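4-hydroxybenzoyl-CoA thioesterase (PDB 6FDG) probably hydrolyses acyl-CoA thioesters, with DHNA-CoA of the vitamin K2 pathway as its likely substrate. Local coordinates at residues 53-58 and 107-112; 41-46 and 126-131; 77-82 and 89-94. All blocks are in the same frame, centred on the assembly; numbering follows the deposited sequence.

Contact 1 of 3, residues 53-58 and 107-112; sequences IISPVT and TELICI
Thr58 and Glu108 make the shortest polar contact here: the threonine hydroxyl OG1 gives its proton to the carboxylate atom OE1 of Glu108 over 2.6 Å. It meets OE1 on the anti side, 30° out of the carboxylate plane. With its first torsion at 67°, Thr58 holds OG1 between its own N and carbonyl carbon, while the extended chain of Glu108 brings the acid up to it. The other oxygen of Glu108 has a long, weak ion pair with Arg87. A second hydroxyl works on the backbone. Ser55 OG donates to Ile110 O at 2.8 Å, approaching from above the carbonyl plane, and so supplies the donor that the neighbouring Pro56, having no N-H, cannot. Pro56 still accepts through its O, from Ile110 N at 3.3 Å. Ile54 and Ile112 form an antiparallel hydrogen-bonded pair with both bonds made, and Thr58 N donates to Glu108 O. In this part of the curved hot-dog sheet, strand 101-113 pairs with 53-54 and then 57-64, the chain turning a corner at Thr58, whose backbone also bonds to the second subunit. On the face carrying Val57 and Leu109, which turns to helix 26-41 at Arg34, Val57 CG2 packs on Leu109 CD1 at 3.8 Å; branched aliphatic groups suit this buried side. On the face of Ile54 and Ile112, the ring of loop residue Pro56 lays CG against Ile112 CD1 at 3.9 Å, and Met18 of the second subunit packs on Ile54 and Pro56. Thr58 turns its methyl CG2 to Ile110 CG1, 3.7 Å away, crossing the isoleucine chain at about a right angle.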
loop_
_atom_site.group_PDB
_atom_site.type_symbol
_atom_site.label_atom_id
_atom_site.label_comp_id
_atom_site.label_asym_id
_atom_site.label_seq_id
_atom_site.Cartn_x
_atom_site.Cartn_y
_atom_site.Cartn_z
ATOM N N ILE A 53 -10.595 -16.269 -15.761
ATOM C CA ILE A 53 -9.953 -17.097 -14.734
ATOM C C ILE A 53 -8.974 -16.206 -13.948
ATOM O O ILE A 53 -8.294 -15.460 -14.541
ATOM C CB ILE A 53 -9.226 -18.289 -15.365
ATOM C CG1 ILE A 53 -10.208 -19.222 -16.148
ATOM C CG2 ILE A 53 -8.494 -19.156 -14.298
ATOM C CD1 ILE A 53 -11.289 -19.769 -15.298
ATOM N N ILE A 54 -9.040 -16.334 -12.621
ATOM C CA ILE A 54 -8.091 -15.605 -11.716
ATOM C C ILE A 54 -7.333 -16.646 -10.958
ATOM O O ILE A 54 -7.837 -17.689 -10.587
ATOM C CB ILE A 54 -8.820 -14.830 -10.646
ATOM C CG1 ILE A 54 -9.764 -13.836 -11.277
ATOM C CG2 ILE A 54 -7.824 -14.024 -9.814
ATOM C CD1 ILE A 54 -10.641 -13.238 -10.248
ATOM N N SER A 55 -6.104 -16.199 -10.521
ATOM C CA SER A 55 -5.199 -17.024 -9.745
ATOM C C SER A 55 -4.798 -16.348 -8.395
ATOM O O SER A 55 -3.728 -15.672 -8.402
ATOM C CB SER A 55 -4.005 -17.357 -10.543
ATOM O OG SER A 55 -3.196 -18.312 -9.943
ATOM N N PRO A 56 -5.548 -16.589 -7.401
ATOM C CA PRO A 56 -5.164 -16.013 -6.109
ATOM C C PRO A 56 -4.231 -16.844 -5.321
ATOM O O PRO A 56 -4.147 -18.081 -5.414
ATOM C CB PRO A 56 -6.489 -15.908 -5.404
ATOM C CG PRO A 56 -7.273 -17.114 -5.875
ATOM C CD PRO A 56 -6.880 -17.190 -7.316
ATOM N N VAL A 57 -3.488 -16.122 -4.475
ATOM C CA VAL A 57 -2.631 -16.776 -3.385
ATOM C C VAL A 57 -3.441 -17.353 -2.326
ATOM O O VAL A 57 -4.273 -16.602 -1.743
ATOM C CB VAL A 57 -1.644 -15.728 -2.894
ATOM C CG1 VAL A 57 -0.899 -16.308 -1.717
ATOM C CG2 VAL A 57 -0.703 -15.350 -3.972
ATOM N N THR A 58 -3.242 -18.579 -1.923
ATOM C CA THR A 58 -3.883 -19.267 -0.873
ATOM C C THR A 58 -3.023 -19.531 0.338
ATOM O O THR A 58 -3.539 -19.850 1.435
ATOM C CB THR A 58 -4.562 -20.581 -1.372
ATOM O OG1 THR A 58 -3.527 -21.481 -1.780
ATOM C CG2 THR A 58 -5.626 -20.213 -2.398
ATOM N N THR A 107 4.727 -19.069 -2.021
ATOM C CA THR A 107 3.306 -18.804 -2.248
ATOM C C THR A 107 2.615 -19.970 -2.887
ATOM O O THR A 107 3.123 -20.463 -3.977
ATOM C CB THR A 107 3.041 -17.601 -3.113
ATOM O OG1 THR A 107 3.699 -17.796 -4.405
ATOM C CG2 THR A 107 3.513 -16.268 -2.493
ATOM N N GLU A 108 1.484 -20.417 -2.361
ATOM C CA GLU A 108 0.605 -21.398 -3.062
ATOM C C GLU A 108 -0.406 -20.616 -3.805
ATOM O O GLU A 108 -1.028 -19.666 -3.295
ATOM C CB GLU A 108 -0.003 -22.297 -2.010
ATOM C CG GLU A 108 -0.938 -23.391 -2.677
ATOM C CD GLU A 108 -1.595 -24.177 -1.584
ATOM O OE1 GLU A 108 -2.312 -23.546 -0.784
ATOM O OE2 GLU A 108 -1.423 -25.380 -1.542
ATOM N N LEU A 109 -0.672 -21.035 -5.071
ATOM C CA LEU A 109 -1.595 -20.401 -6.024
ATOM C C LEU A 109 -2.582 -21.481 -6.487
ATOM O O LEU A 109 -2.169 -22.641 -6.693
ATOM C CB LEU A 109 -0.932 -19.824 -7.221
ATOM C CG LEU A 109 -0.146 -18.548 -7.165
ATOM C CD1 LEU A 109 -1.059 -17.432 -7.165
ATOM C CD2 LEU A 109 0.868 -18.415 -6.083
ATOM N N ILE A 110 -3.797 -21.096 -6.683
ATOM C CA ILE A 110 -4.879 -21.924 -7.331
ATOM C C ILE A 110 -5.384 -21.097 -8.492
ATOM O O ILE A 110 -5.114 -19.921 -8.634
ATOM C CB ILE A 110 -5.996 -22.386 -6.361
ATOM C CG1 ILE A 110 -6.739 -21.178 -5.770
ATOM C CG2 ILE A 110 -5.398 -23.224 -5.293
ATOM C CD1 ILE A 110 -7.993 -21.427 -4.959
ATOM N N CYS A 111 -6.241 -21.710 -9.347
ATOM C CA CYS A 111 -6.955 -20.966 -10.369
ATOM C C CYS A 111 -8.450 -21.188 -10.181
ATOM O O CYS A 111 -8.855 -22.312 -9.892
ATOM C CB CYS A 111 -6.552 -21.511 -11.752
ATOM S SG CYS A 111 -4.855 -21.122 -12.271
ATOM N N ILE A 112 -9.182 -20.114 -10.337
ATOM C CA ILE A 112 -10.620 -20.122 -10.107
ATOM C C ILE A 112 -11.316 -19.299 -11.159
ATOM O O ILE A 112 -10.814 -18.472 -11.813
ATOM C CB ILE A 112 -10.940 -19.530 -8.712
ATOM C CG1 ILE A 112 -10.599 -18.056 -8.606
ATOM C CG2 ILE A 112 -10.287 -20.364 -7.569
ATOM C CD1 ILE A 112 -10.918 -17.469 -7.216
#

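Contact 2 of 3, residues 41-46 and 126-131; sequences LGFSYA and FPDWHE
Phe43 and Trp129 lie face to face, the phenyl ring over the five-membered ring of the indole with centroids 4.2 Å apart. Their planes are tilted by 30°, which brings Phe43 CD1 to within 3.5 Å of Trp129 CD1. The same indole face is covered further along by Phe43 CB, a CH-pi contact over the face, 3.8 Å from the centroid of the six-membered ring. In return Trp129 CA stands above the phenyl face, 4.2 Å from its centroid. At the indole edge, Ser44 O comes within 3.5 Å of Trp129 CZ2, near the ring plane, where the slightly positive C-H rim suits a carbonyl oxygen. The two side chains come from opposite ends and overlap along their length; a first torsion of -70° in Trp129 swings the indole toward the 43-45 link and lays its face against Phe43. Helix 26-41 ends in a Schellman motif at Gly42, whose positive phi is easy only for a residue without a CB, and Ser44 then caps helix 45-50, OG accepting from Asp47 N. Phe43 sits in this link between the two helices and reaches helix 127-141, a C-terminal helix that begins at Pro127 after the N-cap residue Phe126 and packs beside helix 26-41. Ile38 of helix 26-41 touches both aromatic side chains, while Ala132 also touches Phe43. Toward solvent, exposed Asp128 passes the phenyl ring with its OD2 3.8 Å from Phe43 CE1, its carboxylate turned steeply, 76°, against that ring.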
loop_
_atom_site.group_PDB
_atom_site.type_symbol
_atom_site.label_atom_id
_atom_site.label_comp_id
_atom_site.label_asym_id
_atom_site.label_seq_id
_atom_site.Cartn_x
_atom_site.Cartn_y
_atom_site.Cartn_z
ATOM N N LEU A 41 8.475 -18.067 -19.117
ATOM C CA LEU A 41 8.150 -19.412 -19.489
ATOM C C LEU A 41 7.320 -19.344 -20.765
ATOM O O LEU A 41 7.289 -20.411 -21.414
ATOM C CB LEU A 41 7.396 -20.148 -18.355
ATOM C CG LEU A 41 7.326 -21.590 -18.411
ATOM C CD1 LEU A 41 8.722 -22.247 -18.430
ATOM C CD2 LEU A 41 6.408 -22.048 -17.264
ATOM N N GLY A 42 6.764 -18.224 -21.155
ATOM C CA GLY A 42 6.041 -18.006 -22.415
ATOM C C GLY A 42 4.613 -17.667 -22.223
ATOM O O GLY A 42 3.857 -17.752 -23.236
ATOM N N PHE A 43 4.140 -17.165 -21.098
ATOM C CA PHE A 43 2.688 -16.999 -20.875
ATOM C C PHE A 43 2.345 -15.662 -20.274
ATOM O O PHE A 43 3.161 -14.930 -19.756
ATOM C CB PHE A 43 2.187 -18.117 -19.949
ATOM C CG PHE A 43 2.435 -19.506 -20.477
ATOM C CD1 PHE A 43 1.630 -19.990 -21.523
ATOM C CD2 PHE A 43 3.436 -20.311 -20.025
ATOM C CE1 PHE A 43 1.879 -21.275 -22.039
ATOM C CE2 PHE A 43 3.788 -21.517 -20.591
ATOM C CZ PHE A 43 2.963 -22.021 -21.635
ATOM N N SER A 44 1.111 -15.258 -20.280
ATOM C CA SER A 44 0.709 -13.971 -19.821
ATOM C C SER A 44 -0.412 -14.172 -18.841
ATOM O O SER A 44 -1.496 -14.662 -19.192
ATOM C CB SER A 44 0.151 -13.191 -20.993
ATOM O OG SER A 44 -0.546 -12.059 -20.509
ATOM N N TYR A 45 -0.219 -13.739 -17.595
ATOM C CA TYR A 45 -1.284 -13.766 -16.678
ATOM C C TYR A 45 -2.471 -12.881 -17.084
ATOM O O TYR A 45 -3.638 -13.209 -16.916
ATOM C CB TYR A 45 -0.803 -13.431 -15.270
ATOM C CG TYR A 45 -1.955 -13.480 -14.287
ATOM C CD1 TYR A 45 -2.592 -14.673 -13.939
ATOM C CD2 TYR A 45 -2.438 -12.343 -13.647
ATOM C CE1 TYR A 45 -3.703 -14.719 -13.145
ATOM C CE2 TYR A 45 -3.484 -12.348 -12.783
ATOM C CZ TYR A 45 -4.180 -13.560 -12.502
ATOM O OH TYR A 45 -5.248 -13.602 -11.717
ATOM N N ALA A 46 -2.190 -11.717 -17.716
ATOM C CA ALA A 46 -3.342 -10.897 -18.157
ATOM C C ALA A 46 -4.201 -11.675 -19.197
ATOM O O ALA A 46 -5.416 -11.498 -19.219
ATOM C CB ALA A 46 -2.811 -9.598 -18.773
ATOM N N PHE A 126 -6.337 -24.309 -19.690
ATOM C CA PHE A 126 -5.119 -23.869 -20.300
ATOM C C PHE A 126 -4.166 -24.970 -20.595
ATOM O O PHE A 126 -3.101 -25.167 -19.900
ATOM C CB PHE A 126 -4.411 -22.766 -19.376
ATOM C CG PHE A 126 -5.267 -21.661 -19.051
ATOM C CD1 PHE A 126 -5.259 -20.631 -19.949
ATOM C CD2 PHE A 126 -6.112 -21.643 -17.998
ATOM C CE1 PHE A 126 -6.055 -19.494 -19.810
ATOM C CE2 PHE A 126 -6.950 -20.505 -17.832
ATOM C CZ PHE A 126 -6.949 -19.461 -18.749
ATOM N N PRO A 127 -4.486 -25.876 -21.554
ATOM C CA PRO A 127 -3.640 -27.081 -21.770
ATOM C C PRO A 127 -2.180 -26.682 -22.097
ATOM O O PRO A 127 -1.345 -27.532 -21.712
ATOM C CB PRO A 127 -4.335 -27.860 -22.960
ATOM C CG PRO A 127 -5.365 -26.862 -23.451
ATOM C CD PRO A 127 -5.691 -25.820 -22.419
ATOM N N ASP A 128 -1.928 -25.607 -22.771
ATOM C CA ASP A 128 -0.587 -25.185 -23.118
ATOM C C ASP A 128 0.188 -24.830 -21.816
ATOM O O ASP A 128 1.437 -25.155 -21.734
ATOM C CB ASP A 128 -0.611 -23.955 -23.998
ATOM C CG ASP A 128 -1.680 -22.829 -23.592
ATOM O OD1 ASP A 128 -2.802 -23.048 -22.971
ATOM O OD2 ASP A 128 -1.385 -21.660 -23.984
ATOM N N TRP A 129 -0.441 -24.132 -20.861
ATOM C CA TRP A 129 0.263 -23.847 -19.566
ATOM C C TRP A 129 0.497 -25.151 -18.889
ATOM O O TRP A 129 1.624 -25.401 -18.347
ATOM C CB TRP A 129 -0.624 -22.954 -18.688
ATOM C CG TRP A 129 -0.837 -21.594 -19.075
ATOM C CD1 TRP A 129 -1.380 -21.097 -20.233
ATOM C CD2 TRP A 129 -0.662 -20.424 -18.218
ATOM N NE1 TRP A 129 -1.552 -19.738 -20.147
ATOM C CE2 TRP A 129 -1.178 -19.314 -18.919
ATOM C CE3 TRP A 129 -0.157 -20.258 -16.936
ATOM C CZ2 TRP A 129 -1.144 -18.053 -18.415
ATOM C CZ3 TRP A 129 -0.185 -18.909 -16.432
ATOM C CH2 TRP A 129 -0.657 -17.899 -17.208
ATOM N N HIS A 130 -0.430 -26.092 -18.763
ATOM C CA HIS A 130 -0.204 -27.382 -18.187
ATOM C C HIS A 130 0.946 -28.174 -18.766
ATOM O O HIS A 130 1.732 -28.787 -18.043
ATOM C CB HIS A 130 -1.526 -28.258 -18.233
ATOM C CG HIS A 130 -1.321 -29.627 -17.796
ATOM N ND1 HIS A 130 -1.117 -29.988 -16.529
ATOM C CD2 HIS A 130 -1.283 -30.789 -18.537
ATOM C CE1 HIS A 130 -1.003 -31.313 -16.433
ATOM N NE2 HIS A 130 -1.094 -31.812 -17.662
ATOM N N GLU A 131 1.029 -28.124 -20.100
ATOM C CA GLU A 131 2.120 -28.945 -20.720
ATOM C C GLU A 131 3.438 -28.324 -20.247
ATOM O O GLU A 131 4.321 -29.137 -19.963
ATOM C CB GLU A 131 1.951 -28.881 -22.239
ATOM C CG GLU A 131 3.168 -29.351 -23.082
ATOM C CD GLU A 131 2.964 -29.099 -24.595
ATOM O OE1 GLU A 131 2.636 -27.960 -25.018
ATOM O OE2 GLU A 131 3.118 -30.056 -25.383
#

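Contact 3 of 3, residues 77-82 and 89-94; sequences KTWVEK and VYKYEI
Val80 and Tyr90, with Thr78 and Tyr92, form the tightly packed face of this antiparallel hairpin. Val80 CG2 presses on Tyr90 CE2 at 3.6 Å, and Thr78 OG1 comes to 3.5 Å from Tyr92 CD2. This face meets helix 26-41, the central helix of the hot-dog fold; Tyr92 stacks on Phe30 and its hydroxyl is bound by Thr107 and Arg34, while that of Tyr90 bonds to Tyr133. Lys77 with Glu93 and Trp79 with Lys91 are hydrogen-bonded pairs, each with both bonds made, Lys77 N reaching Glu93 O at 2.8 Å.

The other face is looser. A first torsion of 64° lays the Trp79 indole across the strand beneath Lys91, whose CB sits over the six-membered ring, 3.9 Å from its centroid. Trp79 NE1 donates in plane to Glu81 OE1 at 3.0 Å, fixing the indole's rotation. Extended Lys77 runs beside Glu93, but NZ stays 4.2 Å from OE1, and a water bridges them, weakly on the glutamate side. Long Lys and Glu chains suit this partly exposed face, their aliphatic parts packing while their charges reach water.

At Glu81 and Lys82 a classic beta bulge sets two N-H groups on Val89 O in weak bonds, whereas Val89 N donates firmly to Lys82 O. The backbone bonds thus join the strands, buried residues fill the helix side, and the charged groups opposite probably add mild, solvent-screened attraction.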
loop_
_atom_site.group_PDB
_atom_site.type_symbol
_atom_site.label_atom_id
_atom_site.label_comp_id
_atom_site.label_asym_id
_atom_site.label_seq_id
_atom_site.Cartn_x
_atom_site.Cartn_y
_atom_site.Cartn_z
ATOM N N LYS A 77 14.960 -14.663 -7.139
ATOM C CA LYS A 77 15.055 -15.975 -7.801
ATOM C C LYS A 77 13.734 -16.672 -7.508
ATOM O O LYS A 77 13.379 -16.834 -6.335
ATOM C CB LYS A 77 16.256 -16.769 -7.295
ATOM C CG LYS A 77 16.389 -18.149 -7.912
ATOM C CD LYS A 77 17.679 -18.807 -7.372
ATOM C CE LYS A 77 17.950 -20.122 -8.047
ATOM N NZ LYS A 77 19.215 -20.733 -7.473
ATOM N N THR A 78 13.028 -17.150 -8.538
ATOM C CA THR A 78 11.722 -17.818 -8.472
ATOM C C THR A 78 11.731 -19.140 -9.107
ATOM O O THR A 78 12.251 -19.216 -10.245
ATOM C CB THR A 78 10.676 -16.945 -9.134
ATOM O OG1 THR A 78 10.644 -15.652 -8.599
ATOM C CG2 THR A 78 9.263 -17.562 -8.965
ATOM N N TRP A 79 11.139 -20.118 -8.508
ATOM C CA TRP A 79 10.962 -21.444 -9.175
ATOM C C TRP A 79 9.700 -22.082 -8.642
ATOM O O TRP A 79 9.063 -21.600 -7.667
ATOM C CB TRP A 79 12.137 -22.422 -8.935
ATOM C CG TRP A 79 12.375 -22.845 -7.588
ATOM C CD1 TRP A 79 11.998 -24.051 -7.043
ATOM C CD2 TRP A 79 13.132 -22.194 -6.556
ATOM N NE1 TRP A 79 12.433 -24.154 -5.742
ATOM C CE2 TRP A 79 13.126 -23.026 -5.440
ATOM C CE3 TRP A 79 13.776 -20.935 -6.467
ATOM C CZ2 TRP A 79 13.854 -22.693 -4.239
ATOM C CZ3 TRP A 79 14.372 -20.622 -5.300
ATOM C CH2 TRP A 79 14.403 -21.478 -4.253
ATOM N N VAL A 80 9.165 -23.056 -9.364
ATOM C CA VAL A 80 7.977 -23.808 -8.971
ATOM C C VAL A 80 8.422 -25.045 -8.222
ATOM O O VAL A 80 8.964 -26.018 -8.815
ATOM C CB VAL A 80 7.110 -24.111 -10.184
ATOM C CG1 VAL A 80 5.934 -24.983 -9.688
ATOM C CG2 VAL A 80 6.649 -22.839 -10.855
ATOM N N GLU A 81 8.263 -25.095 -6.905
ATOM C CA GLU A 81 8.648 -26.242 -6.087
ATOM C C GLU A 81 7.748 -27.388 -6.334
ATOM O O GLU A 81 8.185 -28.553 -6.318
ATOM C CB GLU A 81 8.634 -25.813 -4.630
ATOM C CG GLU A 81 9.113 -26.872 -3.645
ATOM C CD GLU A 81 10.517 -27.320 -3.831
ATOM O OE1 GLU A 81 11.409 -26.601 -4.423
ATOM O OE2 GLU A 81 10.824 -28.385 -3.188
ATOM N N LYS A 82 6.444 -27.132 -6.499
ATOM C CA LYS A 82 5.472 -28.215 -6.698
ATOM C C LYS A 82 4.397 -27.736 -7.678
ATOM O O LYS A 82 3.790 -26.672 -7.463
ATOM C CB LYS A 82 4.780 -28.599 -5.400
ATOM C CG LYS A 82 5.685 -28.903 -4.159
ATOM C CD LYS A 82 5.012 -28.730 -2.789
ATOM C CE LYS A 82 5.912 -29.338 -1.704
ATOM N NZ LYS A 82 5.117 -30.218 -0.774
ATOM N N VAL A 89 3.013 -24.408 -5.975
ATOM C CA VAL A 89 3.778 -23.743 -4.892
ATOM C C VAL A 89 5.033 -23.174 -5.523
ATOM O O VAL A 89 5.854 -23.911 -6.089
ATOM C CB VAL A 89 4.140 -24.693 -3.769
ATOM C CG1 VAL A 89 4.916 -23.951 -2.669
ATOM C CG2 VAL A 89 2.865 -25.306 -3.180
ATOM N N TYR A 90 5.172 -21.859 -5.504
ATOM C CA TYR A 90 6.368 -21.132 -5.941
ATOM C C TYR A 90 7.224 -20.899 -4.743
ATOM O O TYR A 90 6.720 -20.584 -3.630
ATOM C CB TYR A 90 6.013 -19.809 -6.573
ATOM C CG TYR A 90 5.198 -19.839 -7.824
ATOM C CD1 TYR A 90 3.864 -20.141 -7.836
ATOM C CD2 TYR A 90 5.837 -19.650 -9.060
ATOM C CE1 TYR A 90 3.140 -20.193 -9.042
ATOM C CE2 TYR A 90 5.106 -19.680 -10.278
ATOM C CZ TYR A 90 3.828 -19.973 -10.189
ATOM O OH TYR A 90 3.059 -20.015 -11.410
ATOM N N LYS A 91 8.540 -20.977 -4.909
ATOM C CA LYS A 91 9.515 -20.574 -3.889
ATOM C C LYS A 91 10.354 -19.469 -4.445
ATOM O O LYS A 91 10.588 -19.307 -5.653
ATOM C CB LYS A 91 10.392 -21.773 -3.457
ATOM C CG LYS A 91 9.665 -22.676 -2.479
ATOM C CD LYS A 91 10.468 -23.892 -2.035
ATOM C CE LYS A 91 11.654 -23.441 -1.239
ATOM N NZ LYS A 91 11.915 -24.568 -0.211
ATOM N N TYR A 92 10.854 -18.655 -3.490
ATOM C CA TYR A 92 11.623 -17.471 -3.801
ATOM C C TYR A 92 12.832 -17.294 -2.910
ATOM O O TYR A 92 12.844 -17.683 -1.720
ATOM C CB TYR A 92 10.812 -16.186 -3.537
ATOM C CG TYR A 92 9.425 -16.243 -4.189
ATOM C CD1 TYR A 92 8.347 -16.796 -3.449
ATOM C CD2 TYR A 92 9.180 -15.717 -5.414
ATOM C CE1 TYR A 92 7.080 -16.918 -4.023
ATOM C CE2 TYR A 92 7.878 -15.795 -5.986
ATOM C CZ TYR A 92 6.852 -16.340 -5.250
ATOM O OH TYR A 92 5.533 -16.376 -5.809
ATOM N N GLU A 93 13.841 -16.672 -3.476
ATOM C CA GLU A 93 15.033 -16.162 -2.697
ATOM C C GLU A 93 15.263 -14.757 -3.142
ATOM O O GLU A 93 15.269 -14.471 -4.340
ATOM C CB GLU A 93 16.304 -17.013 -3.000
ATOM C CG GLU A 93 16.229 -18.387 -2.475
ATOM C CD GLU A 93 17.408 -19.314 -2.866
ATOM O OE1 GLU A 93 18.062 -19.006 -3.838
ATOM O OE2 GLU A 93 17.445 -20.349 -2.216
ATOM N N ILE A 94 15.509 -13.840 -2.200
ATOM C CA ILE A 94 15.833 -12.463 -2.527
ATOM C C ILE A 94 17.278 -12.152 -2.102
ATOM O O ILE A 94 17.660 -12.424 -0.939
ATOM C CB ILE A 94 14.954 -11.447 -1.837
ATOM C CG1 ILE A 94 13.451 -11.732 -2.161
ATOM C CG2 ILE A 94 15.352 -10.046 -2.213
ATOM C CD1 ILE A 94 12.515 -10.747 -1.533
HETATM O O HOH W 1 18.421 -21.840 -4.600
#

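All three contacts are partly buried. Contact 3 lies nearest the middle of the chain, its charged face partly exposed; contacts 1 and 2 lie further out, contact 2 with exposed Asp128 at its rim. Contacts 1 and 3 belong to one sheet, in which strands 101-113 and 88-95 are neighbours: Thr107 O accepts from Tyr90 N, and Leu109 packs on Tyr90. Contact 3 is a continuous hairpin ladder, contact 1 a shorter, interrupted pairing. Contact 2, without hydrogen bonds across it, joins the link between two helices to helix 127-141 by aromatic stacking. It meets contact 1 where Tyr45 OH bonds to Ser55 N, but does not touch contact 3. Other subunits approach contacts 1 and 2 alone.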